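Local coordinates for protein NBR1 homolog (Arabidopsis thaliana, PDB 6TGS) that acts probably as a receptor that delivers ubiquitinated protein aggregates to autophagosomes for degradation in the vacuole, its PB1 domain mediating self-association, at residues K11-G16 with F84-V89; G29-E34 with D76-R81. The protein carries 3 engineered substitutions. One frame throughout, in Å; residues are numbered along the deposited sequence.

Contact 1: residues K11-G16 with F84-V89; sequences KVSYGG and FLKINV. With GOL (glycerol), chain B; PEG (di(hydroxyethyl)ether), chain G.
Lys11 and Ser13 grip strand 84-89 through their backbones, each donating its N-H to one residue of the strand and accepting from the residue two further on. Lys11 N donates to Leu85 O, and Lys11 O accepts from Ile87 N at 2.8 Å. Further along, Ser13 N reaches Ile87 O at 2.8 Å and Ser13 O accepts from Val89 N, the last bond being the most bent at 151°. Two CA-H groups add to this: Lys86 CA lies 3.3 Å from Lys11 O, and Val12 CA approaches Ile87 O. The alternate residues turn their amides outward, Val12 to Arg19 on strand 17-23, and Asn88 to Thr57 on strand 55-59.

On the face bearing Ser13, Lys86 and Asn88, the Lys86 chain bends at its end (chi4 -101°), bringing NZ to a lone pair of Asn88 OD1 in the carbonyl plane, 2.7 Å away. In the conformer described, Ser13 OG shares a hydrogen bond with O1 of a diethylene glycol, to which Lys86 NZ also donates weakly, and accepts a weak one from glycerol O3. Past the strand end, where Gly15 and Gly16 turn with positive phi, the glycerol takes the N-H of Gly15 on O1 and that of Gly16 on O3. Both small molecules probably come from the crystallisation liquor.

The other face is apolar: Val12 CG1 meets Val89 CG2 at 3.3 Å, a closeness left doubtful by a second Val12 conformer, facing helix 35-46, which supplies Ile42 and Phe46. Tyr14 brings its ring edge, through CD1, to Val89 O, which accepts weakly from glycerol O1. Parallel pairing of the first and last strands at the centre of a mixed sheet, order 2-1-5-3-4, packed on a helix, is the ubiquitin-like beta-grasp of the PB1 domain.

Contact 2: residues G29-E34 with D76-R81; sequences GQLDLE and DVTNQR
Thr78 points its side chain from the last turn of helix 71-79 at the backbone of Gly29-Leu31, and its two branches part there. CG2 runs toward Leu31, meeting CG at 3.2 Å, closer than carbons usually pack, and approaching Leu31 N at 3.3 Å. The leucine comes at it obliquely, its methine and CB against the threonine methyl while CD1 continues past to Val77 CG1, 4.4 Å away. Leu31 has CG beside its own backbone N (chi1 -77°), and the branch thereby turns inward, where Leu8 of strand 8-14 touches both it and Val77.

The other branch, OG1, sits between the backbone N and the carbonyl carbon (chi1 88°) and is hydrogen-bonded back to Phe75 O within the helix. Gly29 O lies over Thr78 CB at 3.2 Å, and no hydrogen bond crosses between the two segments. In the PB1 fold this joins the connection between strand 17-23 and helix 35-46 to the C-terminal end of the second helix. That end closes in a Schellman motif: Arg81 has positive phi, and two bonds run back into the last turn, one of them from Arg81 N to Thr78 O at 2.7 Å. A serine in place of Thr78 would probably leave a gap against Leu31 where the methyl had been, freeing the leucine to shift.

Overall arrangement
From the N terminus the chain runs along strand 8-14, whose second half with the following turn forms the first half of contact 1, and returns through strand 17-23 to the connection 29-34, the first half of contact 2. Helix 35-46, strands 55-59 and 65-67 and helix 71-79 follow, and residues 76-81 close the inner loop; a few residues later strand 84-90 closes the outer one at contact 1. Contact 2 is thus enclosed by contact 1 and the two do not cross. Contact 1 joins both ends of the domain at the middle of the sheet; contact 2 ties the connection leading into helix 35-46 to the C-terminal end of helix 71-79. Leu85 CD2 packs on Val77 CG2 at 4.1 Å.

Contact 1: residues K11-G16 with F84-V89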
loop_
_atom_site.group_PDB
_atom_site.type_symbol
_atom_site.label_atom_id
_atom_site.label_comp_id
_atom_site.label_asym_id
_atom_site.label_seq_id
_atom_site.Cartn_x
_atom_site.Cartn_y
_atom_site.Cartn_z
ATOM N N LYS A 11 6.515 -2.430 0.716
ATOM C CA LYS A 11 7.053 -3.181 -0.439
ATOM C C LYS A 11 5.959 -3.476 -1.483
ATOM O O LYS A 11 4.950 -3.958 -1.038
ATOM C CB LYS A 11 7.797 -4.417 0.052
ATOM C CG LYS A 11 8.958 -4.087 0.969
ATOM C CD LYS A 11 9.714 -5.295 1.417
ATOM C CE LYS A 11 10.572 -4.987 2.622
ATOM N NZ LYS A 11 11.021 -6.224 3.297
ATOM N N VAL A 12 6.185 -3.250 -2.643
ATOM C CA VAL A 12 5.172 -3.474 -3.667
ATOM C C VAL A 12 5.723 -4.506 -4.637
ATOM O O VAL A 12 6.884 -4.416 -5.051
ATOM C CB VAL A 12 4.802 -2.171 -4.399
ATOM C CG1 VAL A 12 3.661 -2.430 -5.367
ATOM C CG2 VAL A 12 4.415 -1.088 -3.404
ATOM N N SER A 13 4.910 -5.499 -4.970
ATOM C CA SER A 13 5.289 -6.526 -5.927
ATOM C C SER A 13 4.450 -6.400 -7.191
ATOM O O SER A 13 3.213 -6.359 -7.129
ATOM C CB SER A 13 5.128 -7.918 -5.324
ATOM O OG SER A 13 5.549 -8.892 -6.253
ATOM N N TYR A 14 5.121 -6.350 -8.335
ATOM C CA TYR A 14 4.433 -6.403 -9.613
ATOM C C TYR A 14 5.351 -7.073 -10.626
ATOM O O TYR A 14 6.552 -6.800 -10.644
ATOM C CB TYR A 14 4.038 -5.000 -10.110
ATOM C CG TYR A 14 3.395 -4.992 -11.472
ATOM C CD1 TYR A 14 2.069 -5.357 -11.632
ATOM C CD2 TYR A 14 4.115 -4.610 -12.600
ATOM C CE1 TYR A 14 1.470 -5.351 -12.881
ATOM C CE2 TYR A 14 3.522 -4.596 -13.851
ATOM C CZ TYR A 14 2.200 -4.970 -13.983
ATOM O OH TYR A 14 1.613 -4.968 -15.226
ATOM N N GLY A 15 4.786 -7.963 -11.435
ATOM C CA GLY A 15 5.572 -8.615 -12.484
ATOM C C GLY A 15 6.841 -9.278 -11.995
ATOM O O GLY A 15 7.901 -9.117 -12.614
ATOM N N GLY A 16 6.764 -10.005 -10.879
ATOM C CA GLY A 16 7.922 -10.686 -10.317
ATOM C C GLY A 16 8.952 -9.784 -9.685
ATOM O O GLY A 16 10.049 -10.247 -9.354
ATOM N N PHE A 84 5.416 -2.760 8.447
ATOM C CA PHE A 84 5.699 -3.433 7.158
ATOM C C PHE A 84 4.373 -3.794 6.501
ATOM O O PHE A 84 3.494 -4.305 7.176
ATOM C CB PHE A 84 6.642 -4.617 7.354
ATOM C CG PHE A 84 6.929 -5.404 6.105
ATOM C CD1 PHE A 84 7.393 -4.772 4.966
ATOM C CD2 PHE A 84 6.747 -6.775 6.071
ATOM C CE1 PHE A 84 7.658 -5.490 3.815
ATOM C CE2 PHE A 84 7.012 -7.494 4.917
ATOM C CZ PHE A 84 7.479 -6.851 3.796
ATOM N N LEU A 85 4.437 -3.286 5.208
ATOM C CA LEU A 85 3.308 -3.676 4.354
ATOM C C LEU A 85 3.845 -4.186 3.025
ATOM O O LEU A 85 4.553 -3.465 2.380
ATOM C CB LEU A 85 2.402 -2.466 4.180
ATOM C CG LEU A 85 1.172 -2.681 3.313
ATOM C CD1 LEU A 85 0.271 -3.729 3.936
ATOM C CD2 LEU A 85 0.425 -1.374 3.145
ATOM N N LYS A 86 3.498 -5.413 2.684
ATOM C CA LYS A 86 3.825 -5.933 1.362
ATOM C C LYS A 86 2.550 -5.986 0.545
ATOM O O LYS A 86 1.626 -6.733 0.895
ATOM C CB LYS A 86 4.457 -7.318 1.408
ATOM C CG LYS A 86 4.798 -7.813 0.009
ATOM C CD LYS A 86 4.989 -9.313 -0.061
ATOM C CE LYS A 86 5.682 -9.717 -1.367
ATOM N NZ LYS A 86 4.767 -10.250 -2.397
ATOM N N ILE A 87 2.513 -5.219 -0.549
ATOM C CA ILE A 87 1.335 -5.092 -1.408
ATOM C C ILE A 87 1.596 -5.827 -2.717
ATOM O O ILE A 87 2.564 -5.528 -3.425
ATOM C CB ILE A 87 0.999 -3.619 -1.688
ATOM C CG1 ILE A 87 0.693 -2.849 -0.402
ATOM C CG2 ILE A 87 -0.145 -3.507 -2.722
ATOM C CD1 ILE A 87 0.504 -1.352 -0.649
ATOM N N ASN A 88 0.718 -6.768 -3.071
ATOM C CA ASN A 88 0.787 -7.376 -4.387
ATOM C C ASN A 88 -0.107 -6.592 -5.344
ATOM O O ASN A 88 -1.258 -6.271 -5.009
ATOM C CB ASN A 88 0.333 -8.841 -4.349
ATOM C CG ASN A 88 1.374 -9.772 -3.750
ATOM O OD1 ASN A 88 2.561 -9.467 -3.731
ATOM N ND2 ASN A 88 0.925 -10.925 -3.266
ATOM N N VAL A 89 0.401 -6.324 -6.549
ATOM C CA VAL A 89 -0.322 -5.553 -7.563
ATOM C C VAL A 89 -0.757 -6.483 -8.672
ATOM O O VAL A 89 0.074 -7.169 -9.275
ATOM C CB VAL A 89 0.545 -4.428 -8.168
ATOM C CG1 VAL A 89 -0.273 -3.654 -9.208
ATOM C CG2 VAL A 89 1.035 -3.515 -7.107
HETATM C C1 GOL B . 2.103 -9.226 -8.744
HETATM O O1 GOL B . 2.168 -9.047 -10.137
HETATM C C2 GOL B . 2.483 -10.675 -8.446
HETATM O O2 GOL B . 1.800 -11.174 -7.337
HETATM C C3 GOL B . 4.002 -10.643 -8.208
HETATM O O3 GOL B . 4.543 -9.564 -8.906
HETATM C C1 PEG G . 7.198 -10.949 -4.368
HETATM O O1 PEG G . 5.890 -11.192 -4.823
HETATM C C2 PEG G . 8.071 -10.454 -5.514
HETATM O O2 PEG G . 8.861 -11.513 -5.964
HETATM C C3 PEG G . 10.156 -11.468 -5.452
HETATM C C4 PEG G . 11.124 -11.344 -6.617
HETATM O O4 PEG G . 11.181 -10.021 -7.051
#

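Contact 2: residues G29-E34 with D76-R81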
loop_
_atom_site.group_PDB
_atom_site.type_symbol
_atom_site.label_atom_id
_atom_site.label_comp_id
_atom_site.label_asym_id
_atom_site.label_seq_id
_atom_site.Cartn_x
_atom_site.Cartn_y
_atom_site.Cartn_z
ATOM N N GLY A 29 -0.151 8.414 14.186
ATOM C CA GLY A 29 0.165 7.047 13.769
ATOM C C GLY A 29 -0.484 6.820 12.418
ATOM O O GLY A 29 -0.159 5.828 11.789
ATOM N N GLN A 30 -1.301 7.774 11.996
ATOM C CA GLN A 30 -1.973 7.721 10.673
ATOM C C GLN A 30 -0.940 7.898 9.555
ATOM O O GLN A 30 -0.050 8.740 9.708
ATOM C CB GLN A 30 -2.908 8.924 10.566
ATOM C CG GLN A 30 -4.352 8.643 10.928
ATOM C CD GLN A 30 -5.232 9.720 10.344
ATOM O OE1 GLN A 30 -5.644 10.652 11.029
ATOM N NE2 GLN A 30 -5.512 9.605 9.057
ATOM N N LEU A 31 -1.094 7.156 8.456
ATOM C CA LEU A 31 -0.172 7.293 7.301
ATOM C C LEU A 31 -0.326 8.683 6.678
ATOM O O LEU A 31 -1.477 9.085 6.494
ATOM C CB LEU A 31 -0.480 6.185 6.290
ATOM C CG LEU A 31 0.038 4.793 6.644
ATOM C CD1 LEU A 31 -0.291 3.803 5.537
ATOM C CD2 LEU A 31 1.535 4.818 6.904
ATOM N N ASP A 32 0.648 9.272 6.264
ATOM C CA ASP A 32 0.542 10.487 5.457
ATOM C C ASP A 32 0.450 10.114 3.977
ATOM O O ASP A 32 1.308 10.445 3.160
ATOM C CB ASP A 32 1.722 11.413 5.734
ATOM C CG ASP A 32 1.477 12.838 5.258
ATOM O OD1 ASP A 32 0.422 13.090 4.640
ATOM O OD2 ASP A 32 2.341 13.707 5.503
ATOM N N LEU A 33 -0.622 9.394 3.647
ATOM C CA LEU A 33 -0.841 8.902 2.295
ATOM C C LEU A 33 -2.281 8.428 2.162
ATOM O O LEU A 33 -2.818 7.797 3.079
ATOM C CB LEU A 33 0.125 7.758 1.957
ATOM C CG LEU A 33 0.273 7.387 0.477
ATOM C CD1 LEU A 33 0.894 8.526 -0.308
ATOM C CD2 LEU A 33 1.108 6.132 0.323
ATOM N N GLU A 34 -2.896 8.736 1.025
ATOM C CA GLU A 34 -4.222 8.251 0.666
ATOM C C GLU A 34 -4.117 7.376 -0.582
ATOM O O GLU A 34 -3.048 7.248 -1.192
ATOM C CB GLU A 34 -5.194 9.416 0.443
ATOM C CG GLU A 34 -4.732 10.411 -0.610
ATOM C CD GLU A 34 -5.884 11.030 -1.372
ATOM O OE1 GLU A 34 -6.678 10.272 -1.974
ATOM O OE2 GLU A 34 -6.000 12.275 -1.369
ATOM N N ASP A 76 -6.763 1.710 8.198
ATOM C CA ASP A 76 -6.701 0.548 9.066
ATOM C C ASP A 76 -5.358 -0.171 9.028
ATOM O O ASP A 76 -5.091 -0.995 9.907
ATOM C CB ASP A 76 -7.820 -0.418 8.711
ATOM C CG ASP A 76 -8.351 -1.134 9.931
ATOM O OD1 ASP A 76 -8.744 -0.444 10.895
ATOM O OD2 ASP A 76 -8.371 -2.381 9.930
ATOM N N VAL A 77 -4.470 0.127 8.099
ATOM C CA VAL A 77 -3.090 -0.417 8.178
ATOM C C VAL A 77 -2.415 0.184 9.415
ATOM O O VAL A 77 -1.767 -0.536 10.147
ATOM C CB VAL A 77 -2.305 -0.116 6.893
ATOM C CG1 VAL A 77 -0.811 -0.282 7.088
ATOM C CG2 VAL A 77 -2.789 -0.973 5.737
ATOM N N THR A 78 -2.598 1.472 9.611
ATOM C CA THR A 78 -2.001 2.198 10.760
ATOM C C THR A 78 -2.733 1.824 12.049
ATOM O O THR A 78 -2.066 1.604 13.058
ATOM C CB THR A 78 -2.152 3.699 10.482
ATOM O OG1 THR A 78 -3.409 4.165 10.963
ATOM C CG2 THR A 78 -2.053 4.048 9.017
ATOM N N ASN A 79 -4.059 1.784 12.002
ATOM C CA ASN A 79 -4.859 1.488 13.213
ATOM C C ASN A 79 -4.372 0.181 13.789
ATOM O O ASN A 79 -4.303 0.043 14.996
ATOM C CB ASN A 79 -6.339 1.318 12.910
ATOM C CG ASN A 79 -7.049 2.599 12.565
ATOM O OD1 ASN A 79 -6.444 3.663 12.554
ATOM N ND2 ASN A 79 -8.334 2.483 12.282
ATOM N N GLN A 80 -3.999 -0.704 12.907
ATOM C CA GLN A 80 -3.518 -2.061 13.304
ATOM C C GLN A 80 -2.020 -2.090 13.690
ATOM O O GLN A 80 -1.488 -3.180 13.919
ATOM C CB GLN A 80 -3.797 -3.099 12.215
ATOM C CG GLN A 80 -5.260 -3.486 12.070
ATOM C CD GLN A 80 -5.502 -4.391 10.887
ATOM O OE1 GLN A 80 -5.097 -4.109 9.768
ATOM N NE2 GLN A 80 -6.177 -5.500 11.131
ATOM N N ARG A 81 -1.364 -0.943 13.672
ATOM C CA ARG A 81 0.061 -0.848 14.052
ATOM C C ARG A 81 0.956 -1.750 13.207
ATOM O O ARG A 81 1.915 -2.274 13.743
ATOM C CB ARG A 81 0.230 -1.050 15.550
ATOM C CG ARG A 81 -0.438 0.011 16.409
ATOM C CD ARG A 81 -0.128 -0.279 17.863
ATOM N NE ARG A 81 -1.003 0.435 18.775
ATOM C CZ ARG A 81 -0.712 1.600 19.341
ATOM N NH1 ARG A 81 0.442 2.194 19.089
ATOM N NH2 ARG A 81 -1.581 2.167 20.156
#